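Local structure of group II chitinase (Ostrinia furnacalis, 6JAV) at residues H110-L115 against K162-S167; M248-Q253 against N366-E371; S297-V302 against Q318-D323. The protein probably hydrolyses internal links of chitin as a family 18 glycoside hydrolase, this chain being catalytic domain 1 of a much longer chitinase. All coordinates share one frame; numbering follows the deposited sequence.

Contact 1. Residues H110-L115 against K162-S167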
loop_
_atom_site.group_PDB
_atom_site.type_symbol
_atom_site.label_atom_id
_atom_site.label_comp_id
_atom_site.label_asym_id
_atom_site.label_seq_id
_atom_site.Cartn_x
_atom_site.Cartn_y
_atom_site.Cartn_z
ATOM N N HIS A 110 -12.105 6.442 22.115
ATOM C CA HIS A 110 -12.597 7.411 21.144
ATOM C C HIS A 110 -12.544 6.839 19.727
ATOM O O HIS A 110 -13.450 7.086 18.922
ATOM C CB HIS A 110 -11.789 8.692 21.245
ATOM C CG HIS A 110 -12.097 9.663 20.152
ATOM N ND1 HIS A 110 -11.549 9.557 18.889
ATOM C CD2 HIS A 110 -12.922 10.739 20.119
ATOM C CE1 HIS A 110 -12.007 10.540 18.133
ATOM N NE2 HIS A 110 -12.851 11.263 18.852
ATOM N N ALA A 111 -11.486 6.086 19.402
ATOM C CA ALA A 111 -11.348 5.545 18.047
ATOM C C ALA A 111 -12.491 4.599 17.717
ATOM O O ALA A 111 -13.053 4.658 16.616
ATOM C CB ALA A 111 -9.992 4.844 17.889
ATOM N N VAL A 112 -12.862 3.726 18.650
ATOM C CA VAL A 112 -13.955 2.799 18.381
ATOM C C VAL A 112 -15.271 3.548 18.200
ATOM O O VAL A 112 -16.054 3.239 17.285
ATOM C CB VAL A 112 -14.004 1.703 19.455
ATOM C CG1 VAL A 112 -15.090 0.700 19.109
ATOM C CG2 VAL A 112 -12.644 1.016 19.513
ATOM N N ALA A 113 -15.504 4.585 19.013
ATOM C CA ALA A 113 -16.712 5.402 18.840
ATOM C C ALA A 113 -16.728 6.082 17.474
ATOM O O ALA A 113 -17.781 6.179 16.831
ATOM C CB ALA A 113 -16.796 6.444 19.957
ATOM N N PHE A 114 -15.562 6.535 17.014
ATOM C CA PHE A 114 -15.438 7.169 15.702
ATOM C C PHE A 114 -15.828 6.191 14.598
ATOM O O PHE A 114 -16.637 6.519 13.718
ATOM C CB PHE A 114 -13.983 7.630 15.551
ATOM C CG PHE A 114 -13.721 8.575 14.400
ATOM C CD1 PHE A 114 -13.555 8.097 13.109
ATOM C CD2 PHE A 114 -13.572 9.938 14.623
ATOM C CE1 PHE A 114 -13.266 8.975 12.047
ATOM C CE2 PHE A 114 -13.299 10.811 13.568
ATOM C CZ PHE A 114 -13.134 10.322 12.279
ATOM N N LEU A 115 -15.268 4.978 14.631
ATOM C CA LEU A 115 -15.612 3.960 13.641
ATOM C C LEU A 115 -17.106 3.679 13.634
ATOM O O LEU A 115 -17.726 3.593 12.567
ATOM C CB LEU A 115 -14.875 2.659 13.941
ATOM C CG LEU A 115 -13.360 2.687 13.874
ATOM C CD1 LEU A 115 -12.835 1.335 14.265
ATOM C CD2 LEU A 115 -12.832 3.105 12.468
ATOM N N LYS A 162 -16.890 -6.358 19.624
ATOM C CA LYS A 162 -17.900 -5.721 18.795
ATOM C C LYS A 162 -17.945 -6.276 17.376
ATOM O O LYS A 162 -18.742 -5.790 16.566
ATOM C CB LYS A 162 -17.649 -4.219 18.730
ATOM C CG LYS A 162 -17.787 -3.543 20.075
ATOM C CD LYS A 162 -17.197 -2.149 20.032
ATOM C CE LYS A 162 -17.602 -1.339 21.236
ATOM N NZ LYS A 162 -19.048 -1.042 21.177
ATOM N N GLY A 163 -17.123 -7.270 17.058
ATOM C CA GLY A 163 -17.113 -7.799 15.708
ATOM C C GLY A 163 -16.442 -6.895 14.693
ATOM O O GLY A 163 -16.729 -6.997 13.496
ATOM N N LEU A 164 -15.579 -5.996 15.150
ATOM C CA LEU A 164 -14.907 -5.037 14.277
ATOM C C LEU A 164 -13.504 -5.550 13.983
ATOM O O LEU A 164 -12.902 -6.272 14.789
ATOM C CB LEU A 164 -14.845 -3.662 14.937
ATOM C CG LEU A 164 -16.230 -3.006 15.141
ATOM C CD1 LEU A 164 -16.115 -1.764 16.006
ATOM C CD2 LEU A 164 -16.828 -2.654 13.766
ATOM N N LEU A 165 -12.995 -5.191 12.804
ATOM C CA LEU A 165 -11.721 -5.681 12.296
ATOM C C LEU A 165 -10.574 -4.762 12.701
ATOM O O LEU A 165 -10.750 -3.555 12.919
ATOM C CB LEU A 165 -11.767 -5.772 10.771
ATOM C CG LEU A 165 -12.863 -6.716 10.239
ATOM C CD1 LEU A 165 -13.108 -6.528 8.757
ATOM C CD2 LEU A 165 -12.482 -8.175 10.553
ATOM N N LEU A 166 -9.390 -5.349 12.817
ATOM C CA LEU A 166 -8.176 -4.590 13.074
ATOM C C LEU A 166 -7.076 -5.136 12.176
ATOM O O LEU A 166 -6.823 -6.342 12.164
ATOM C CB LEU A 166 -7.763 -4.709 14.559
ATOM C CG LEU A 166 -6.528 -3.903 14.929
ATOM C CD1 LEU A 166 -6.761 -2.391 14.753
ATOM C CD2 LEU A 166 -6.069 -4.232 16.363
ATOM N N SER A 167 -6.449 -4.260 11.398
ATOM C CA SER A 167 -5.397 -4.655 10.465
ATOM C C SER A 167 -4.291 -3.620 10.522
ATOM O O SER A 167 -4.438 -2.561 11.131
ATOM C CB SER A 167 -5.924 -4.781 9.031
ATOM O OG SER A 167 -6.576 -3.579 8.636
#

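Contact 2. Residues M248-Q253 against N366-E371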
loop_
_atom_site.group_PDB
_atom_site.type_symbol
_atom_site.label_atom_id
_atom_site.label_comp_id
_atom_site.label_asym_id
_atom_site.label_seq_id
_atom_site.Cartn_x
_atom_site.Cartn_y
_atom_site.Cartn_z
ATOM N N MET A 248 0.690 -4.873 -3.918
ATOM C CA MET A 248 1.100 -4.706 -5.296
ATOM C C MET A 248 0.851 -3.260 -5.720
ATOM O O MET A 248 -0.237 -2.700 -5.444
ATOM C CB MET A 248 0.358 -5.709 -6.178
ATOM C CG MET A 248 0.848 -7.234 -6.012
ATOM S SD MET A 248 -0.363 -8.316 -6.741
ATOM C CE MET A 248 -1.573 -8.348 -5.437
ATOM N N PRO A 249 1.834 -2.608 -6.337
ATOM C CA PRO A 249 1.707 -1.183 -6.710
ATOM C C PRO A 249 0.983 -0.996 -8.039
ATOM O O PRO A 249 1.290 -1.656 -9.040
ATOM C CB PRO A 249 3.167 -0.717 -6.824
ATOM C CG PRO A 249 3.897 -1.957 -7.314
ATOM C CD PRO A 249 3.169 -3.160 -6.672
ATOM N N MET A 250 0.029 -0.065 -8.047
ATOM C CA MET A 250 -0.652 0.371 -9.261
ATOM C C MET A 250 0.004 1.608 -9.852
ATOM O O MET A 250 -0.675 2.439 -10.489
ATOM C CB MET A 250 -2.127 0.681 -8.949
ATOM C CG MET A 250 -2.892 -0.467 -8.218
ATOM S SD MET A 250 -3.319 -1.898 -9.216
ATOM C CE MET A 250 -1.905 -2.976 -8.908
ATOM N N TYR A 251 1.283 1.807 -9.564
ATOM C CA TYR A 251 2.019 2.999 -9.944
ATOM C C TYR A 251 3.483 2.614 -10.113
ATOM O O TYR A 251 3.907 1.497 -9.782
ATOM C CB TYR A 251 1.890 4.092 -8.852
ATOM C CG TYR A 251 2.555 3.654 -7.555
ATOM C CD1 TYR A 251 1.863 2.880 -6.632
ATOM C CD2 TYR A 251 3.883 3.989 -7.291
ATOM C CE1 TYR A 251 2.478 2.433 -5.456
ATOM C CE2 TYR A 251 4.522 3.534 -6.148
ATOM C CZ TYR A 251 3.794 2.762 -5.236
ATOM O OH TYR A 251 4.395 2.324 -4.073
ATOM N N GLY A 252 4.256 3.572 -10.611
ATOM C CA GLY A 252 5.680 3.386 -10.748
ATOM C C GLY A 252 6.468 4.468 -10.045
ATOM O O GLY A 252 5.966 5.551 -9.737
ATOM N N GLN A 253 7.735 4.137 -9.768
ATOM C CA GLN A 253 8.711 5.106 -9.298
ATOM C C GLN A 253 9.482 5.639 -10.496
ATOM O O GLN A 253 9.978 4.860 -11.329
ATOM C CB GLN A 253 9.676 4.469 -8.297
ATOM C CG GLN A 253 9.025 4.170 -6.941
ATOM C CD GLN A 253 8.855 5.397 -6.050
ATOM O OE1 GLN A 253 9.480 6.451 -6.257
ATOM N NE2 GLN A 253 8.007 5.266 -5.025
ATOM N N ASN A 366 -8.082 -6.070 -12.520
ATOM C CA ASN A 366 -8.733 -7.236 -13.125
ATOM C C ASN A 366 -7.773 -8.409 -13.298
ATOM O O ASN A 366 -8.184 -9.568 -13.178
ATOM C CB ASN A 366 -9.388 -6.875 -14.457
ATOM C CG ASN A 366 -10.806 -6.427 -14.281
ATOM O OD1 ASN A 366 -11.678 -7.223 -13.906
ATOM N ND2 ASN A 366 -11.065 -5.143 -14.547
ATOM N N ALA A 367 -6.510 -8.138 -13.624
ATOM C CA ALA A 367 -5.537 -9.231 -13.733
ATOM C C ALA A 367 -5.373 -9.940 -12.390
ATOM O O ALA A 367 -5.295 -11.176 -12.335
ATOM C CB ALA A 367 -4.190 -8.701 -14.233
ATOM N N ILE A 368 -5.333 -9.177 -11.297
ATOM C CA ILE A 368 -5.242 -9.783 -9.969
ATOM C C ILE A 368 -6.458 -10.652 -9.692
ATOM O O ILE A 368 -6.330 -11.802 -9.246
ATOM C CB ILE A 368 -5.075 -8.701 -8.885
ATOM C CG1 ILE A 368 -3.771 -7.925 -9.056
ATOM C CG2 ILE A 368 -5.152 -9.350 -7.476
ATOM C CD1 ILE A 368 -3.666 -6.678 -8.183
ATOM N N LYS A 369 -7.664 -10.103 -9.905
ATOM C CA LYS A 369 -8.887 -10.851 -9.640
ATOM C C LYS A 369 -8.915 -12.150 -10.434
ATOM O O LYS A 369 -9.205 -13.226 -9.885
ATOM C CB LYS A 369 -10.107 -9.979 -9.973
ATOM C CG LYS A 369 -11.392 -10.773 -9.998
ATOM C CD LYS A 369 -12.551 -9.840 -10.286
ATOM C CE LYS A 369 -13.873 -10.596 -10.357
ATOM N NZ LYS A 369 -14.982 -9.664 -10.724
ATOM N N THR A 370 -8.625 -12.066 -11.732
ATOM C CA THR A 370 -8.710 -13.252 -12.574
ATOM C C THR A 370 -7.722 -14.315 -12.118
ATOM O O THR A 370 -8.062 -15.507 -12.058
ATOM C CB THR A 370 -8.449 -12.861 -14.020
ATOM O OG1 THR A 370 -9.518 -12.015 -14.450
ATOM C CG2 THR A 370 -8.391 -14.113 -14.913
ATOM N N GLU A 371 -6.504 -13.906 -11.757
ATOM C CA GLU A 371 -5.531 -14.894 -11.312
ATOM C C GLU A 371 -5.896 -15.477 -9.946
ATOM O O GLU A 371 -5.726 -16.681 -9.720
ATOM C CB GLU A 371 -4.124 -14.307 -11.358
ATOM C CG GLU A 371 -3.006 -15.373 -11.276
ATOM C CD GLU A 371 -3.044 -16.404 -12.420
ATOM O OE1 GLU A 371 -3.141 -16.007 -13.602
ATOM O OE2 GLU A 371 -2.958 -17.617 -12.138
#

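Contact 3. Residues S297-V302 against Q318-D323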
loop_
_atom_site.group_PDB
_atom_site.type_symbol
_atom_site.label_atom_id
_atom_site.label_comp_id
_atom_site.label_asym_id
_atom_site.label_seq_id
_atom_site.Cartn_x
_atom_site.Cartn_y
_atom_site.Cartn_z
ATOM N N SER A 297 3.517 8.009 -26.506
ATOM C CA SER A 297 4.694 8.866 -26.495
ATOM C C SER A 297 5.987 8.112 -26.777
ATOM O O SER A 297 7.066 8.677 -26.579
ATOM C CB SER A 297 4.800 9.664 -25.197
ATOM O OG SER A 297 3.675 10.519 -25.068
ATOM N N GLY A 298 5.908 6.856 -27.200
ATOM C CA GLY A 298 7.093 6.154 -27.663
ATOM C C GLY A 298 8.108 5.774 -26.609
ATOM O O GLY A 298 9.288 5.586 -26.939
ATOM N N TRP A 299 7.716 5.653 -25.343
ATOM C CA TRP A 299 8.696 5.222 -24.354
ATOM C C TRP A 299 9.067 3.768 -24.630
ATOM O O TRP A 299 8.227 2.964 -25.040
ATOM C CB TRP A 299 8.130 5.345 -22.938
ATOM C CG TRP A 299 8.027 6.766 -22.413
ATOM C CD1 TRP A 299 7.621 7.874 -23.112
ATOM C CD2 TRP A 299 8.327 7.224 -21.094
ATOM N NE1 TRP A 299 7.647 8.978 -22.308
ATOM C CE2 TRP A 299 8.071 8.609 -21.061
ATOM C CE3 TRP A 299 8.796 6.592 -19.927
ATOM C CZ2 TRP A 299 8.263 9.385 -19.914
ATOM C CZ3 TRP A 299 8.976 7.361 -18.789
ATOM C CH2 TRP A 299 8.711 8.744 -18.793
ATOM N N THR A 300 10.332 3.437 -24.404
ATOM C CA THR A 300 10.840 2.095 -24.676
ATOM C C THR A 300 10.698 1.250 -23.413
ATOM O O THR A 300 11.066 1.704 -22.331
ATOM C CB THR A 300 12.316 2.194 -25.053
ATOM O OG1 THR A 300 12.457 3.061 -26.190
ATOM C CG2 THR A 300 12.858 0.821 -25.395
ATOM N N VAL A 301 10.191 0.028 -23.564
ATOM C CA VAL A 301 9.912 -0.867 -22.440
ATOM C C VAL A 301 10.963 -1.968 -22.410
ATOM O O VAL A 301 11.259 -2.570 -23.449
ATOM C CB VAL A 301 8.510 -1.473 -22.565
ATOM C CG1 VAL A 301 8.256 -2.443 -21.432
ATOM C CG2 VAL A 301 7.471 -0.352 -22.594
ATOM N N VAL A 302 11.520 -2.242 -21.230
ATOM C CA VAL A 302 12.434 -3.371 -21.036
ATOM C C VAL A 302 11.794 -4.320 -20.027
ATOM O O VAL A 302 11.513 -3.916 -18.889
ATOM C CB VAL A 302 13.809 -2.914 -20.544
ATOM C CG1 VAL A 302 14.731 -4.122 -20.278
ATOM C CG2 VAL A 302 14.451 -1.918 -21.534
ATOM N N GLN A 318 14.118 10.420 -18.792
ATOM C CA GLN A 318 13.081 9.965 -17.869
ATOM C C GLN A 318 13.016 8.444 -17.877
ATOM O O GLN A 318 13.113 7.813 -18.932
ATOM C CB GLN A 318 11.730 10.523 -18.292
ATOM C CG GLN A 318 11.687 12.046 -18.202
ATOM C CD GLN A 318 11.929 12.527 -16.791
ATOM O OE1 GLN A 318 11.133 12.258 -15.886
ATOM N NE2 GLN A 318 13.040 13.220 -16.579
ATOM N N TRP A 319 12.836 7.850 -16.688
ATOM C CA TRP A 319 12.892 6.397 -16.532
ATOM C C TRP A 319 11.909 6.013 -15.425
ATOM O O TRP A 319 11.882 6.677 -14.384
ATOM C CB TRP A 319 14.329 6.044 -16.109
ATOM C CG TRP A 319 14.791 4.614 -16.154
ATOM C CD1 TRP A 319 15.619 4.037 -17.105
ATOM C CD2 TRP A 319 14.588 3.610 -15.149
ATOM N NE1 TRP A 319 15.892 2.728 -16.765
ATOM C CE2 TRP A 319 15.271 2.441 -15.572
ATOM C CE3 TRP A 319 13.859 3.572 -13.941
ATOM C CZ2 TRP A 319 15.265 1.259 -14.830
ATOM C CZ3 TRP A 319 13.864 2.392 -13.190
ATOM C CH2 TRP A 319 14.551 1.251 -13.644
ATOM N N VAL A 320 11.106 4.969 -15.634
ATOM C CA VAL A 320 10.105 4.586 -14.625
ATOM C C VAL A 320 10.041 3.071 -14.512
ATOM O O VAL A 320 10.079 2.361 -15.517
ATOM C CB VAL A 320 8.726 5.200 -14.969
ATOM C CG1 VAL A 320 8.185 4.659 -16.281
ATOM C CG2 VAL A 320 7.713 4.962 -13.812
ATOM N N SER A 321 9.940 2.560 -13.276
ATOM C CA SER A 321 9.754 1.126 -13.078
ATOM C C SER A 321 8.387 0.883 -12.460
ATOM O O SER A 321 7.914 1.695 -11.660
ATOM C CB SER A 321 10.851 0.540 -12.179
ATOM O OG SER A 321 10.868 1.173 -10.917
ATOM N N PHE A 322 7.755 -0.229 -12.835
ATOM C CA PHE A 322 6.336 -0.429 -12.536
ATOM C C PHE A 322 5.965 -1.887 -12.770
ATOM O O PHE A 322 6.763 -2.690 -13.270
ATOM C CB PHE A 322 5.465 0.514 -13.397
ATOM C CG PHE A 322 5.510 0.203 -14.863
ATOM C CD1 PHE A 322 6.605 0.607 -15.632
ATOM C CD2 PHE A 322 4.507 -0.534 -15.475
ATOM C CE1 PHE A 322 6.672 0.302 -17.002
ATOM C CE2 PHE A 322 4.571 -0.831 -16.869
ATOM C CZ PHE A 322 5.673 -0.413 -17.600
ATOM N N ASP A 323 4.738 -2.236 -12.389
ATOM C CA ASP A 323 4.219 -3.575 -12.637
ATOM C C ASP A 323 3.225 -3.563 -13.797
ATOM O O ASP A 323 2.334 -2.703 -13.862
ATOM C CB ASP A 323 3.519 -4.121 -11.382
ATOM C CG ASP A 323 4.491 -4.688 -10.349
ATOM O OD1 ASP A 323 5.728 -4.585 -10.534
ATOM O OD2 ASP A 323 3.990 -5.243 -9.329
#

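Contact 1. Residues H110-L115 against K162-S167
Val-112, on helix 101-118, meets Lys-162 and Leu-164 through a single methyl group, an example of how one branched side chain can serve two neighbours. The apolar part of the contact is built on Val-112 CG1. This branch lies opposite the backbone N (chi1 -176°), which sends it out from the helix toward the other segment. Lys-162 passes it with the aliphatic part of its chain: CD is 3.7 Å from Val-112 CG1, and Lys-162 CE is 3.9 Å from the same methyl. On the barrel side, Leu-164 CD1 approaches Val-112 CG1 to 4.1 Å. Leu-115, one turn further along the helix, is a looser neighbour, its CD1 lying 4.8 Å from Leu-164 CD1.

In the TIM barrel of family 18 chitinases, helix 101-118 leads into barrel strand 122-126, and helix 143-159 is the next to run back along the outside before strand 165-170. The contact therefore links one barrel helix to the turn between the following helix and its strand. Leu-159, near the end of helix 143-159, touches Val-112, Leu-115 and Leu-164, and so completes the apolar cluster.

The charged part belongs to Lys-162. Its chain runs nearly straight past Val-112 and then bends at the last torsion (chi4 -69°), where NZ forms a salt bridge with Glu-116 of helix 101-118. The ammonium group thus ties the turn to the same helix that its methylenes lie against.

Backbone bonds set the turn itself. Gly-163, with positive phi, is the C-prime residue of the Schellman motif that ends the preceding helix: Leu-164 N bonds to Leu-159 O, and Gly-163 N to Lys-160 O. From Leu-165 onward the chain joins the barrel, with backbone hydrogen bonds to Asp-121 and Leu-123.

Contact 2. Residues M248-Q253 against N366-E371
Ile-368 of helix 363-373, the helix that follows the last barrel strand (342-346), packs against Met-248 and Met-250 of strand 244-257 on the outside of the TIM barrel. All three side chains are buried, and the contact is purely apolar. Ile-368 extends its longer branch, with CD1 far out from the helix (chi2 169°), and this methyl is met by the ends of both methionines.

Met-248 is directed toward the helix and meets Ile-368 tip to tip. Its CE stands 3.8 Å from Ile-368 CD1, and the sulfur SD is 4.0 Å from that same CD1. The sulfur also comes within 4.1 Å of Ile-368 CG1, so the thioether as well as the methyl takes part.

Met-250 likewise meets Ile-368 tip to tip. Its chain folds at chi2 and again at chi3 (-74° and 93°), and the double bend turns its end back to the helix, where Met-250 CE lies 4.2 Å from Ile-368 CD1. Both methionine ends thus converge on one methyl from different places along the strand.

Around this cluster, strand 342-346 runs beside strand 244-257, with Met-248 bonded through its backbone to Met-344 and Trp-346, while Ile-345 touches both Met-250 and Ile-368. Helix 325-337 closes another flank, setting Ile-335 on Met-248 and Ile-328 on Ile-368.

Contact 3. Residues S297-V302 against Q318-D323
Trp-299 reaches across to Gln-318 and Val-320 within the alpha+beta insertion domain that family 18 chitinases of this type carry between the last two strands of the barrel. Strands 300-302 and 318-321 are not direct partners there: each pairs antiparallel with strand 312-315, and the indole of Trp-299, just before strand 300-302, reaches past strand 312-315 to strand 318-321.

From CB, which points toward strand 318-321, the side chain takes chi1 -74°, placing CG beside the backbone N. The pyrrole end of the ring remains close to its own segment, with CD1 3.6 Å from Ser-297 O, which lies at the ring edge, in plane. That carbonyl also accepts a hydrogen bond from Lys-315 NZ, and the Trp-299 side chain touches Lys-315 too.

The benzene end makes the contact. CE3 of Trp-299 is 4.2 Å from Val-320 CG1, and CZ3, the next atom out, closes to 3.8 Å from that methyl. The two side chains cross at about a right angle. CH2 is the indole atom nearest to Gln-318, 3.5 Å from its CB, while CZ2 of Trp-299 sits 4.0 Å from the same Gln-318 CB.

Only the root of Gln-318 is used in this way. Its chain bends at chi2 (-61°) and carries the amide away from the indole, the two planes standing 75° apart. There OE1 accepts from Glu-274 N and NE2 bonds to Thr-256 OG1, so both polar ends are engaged. Ile-294 of helix 287-296 touches both Val-301 and Phe-322.

At the start of strand 318-321, Gln-318 O lies 4.2 Å from Trp-299 CZ3.

In the fold
Contacts 2 and 3 are neighbours, their centres 17 Å apart, because strands 244-257 and 318-321 lie side by side; Gln-253 O and Ser-321 N, 3.0 Å apart, probably form a hydrogen bond between them. Along the chain contact 3 is nested within the loop that contact 2 closes. Contact 1 stands apart, with its centre 29 Å from that of contact 2 and 42 Å from that of contact 3, across the chain's centre from the latter. The bound inhibitor lies about 11 Å from the side chain of Met-250 and 12 Å from that of Val-320. Within contact 2's strand, Tyr-251 and Gln-253 bond to Asp-199, a residue of the inhibitor pocket.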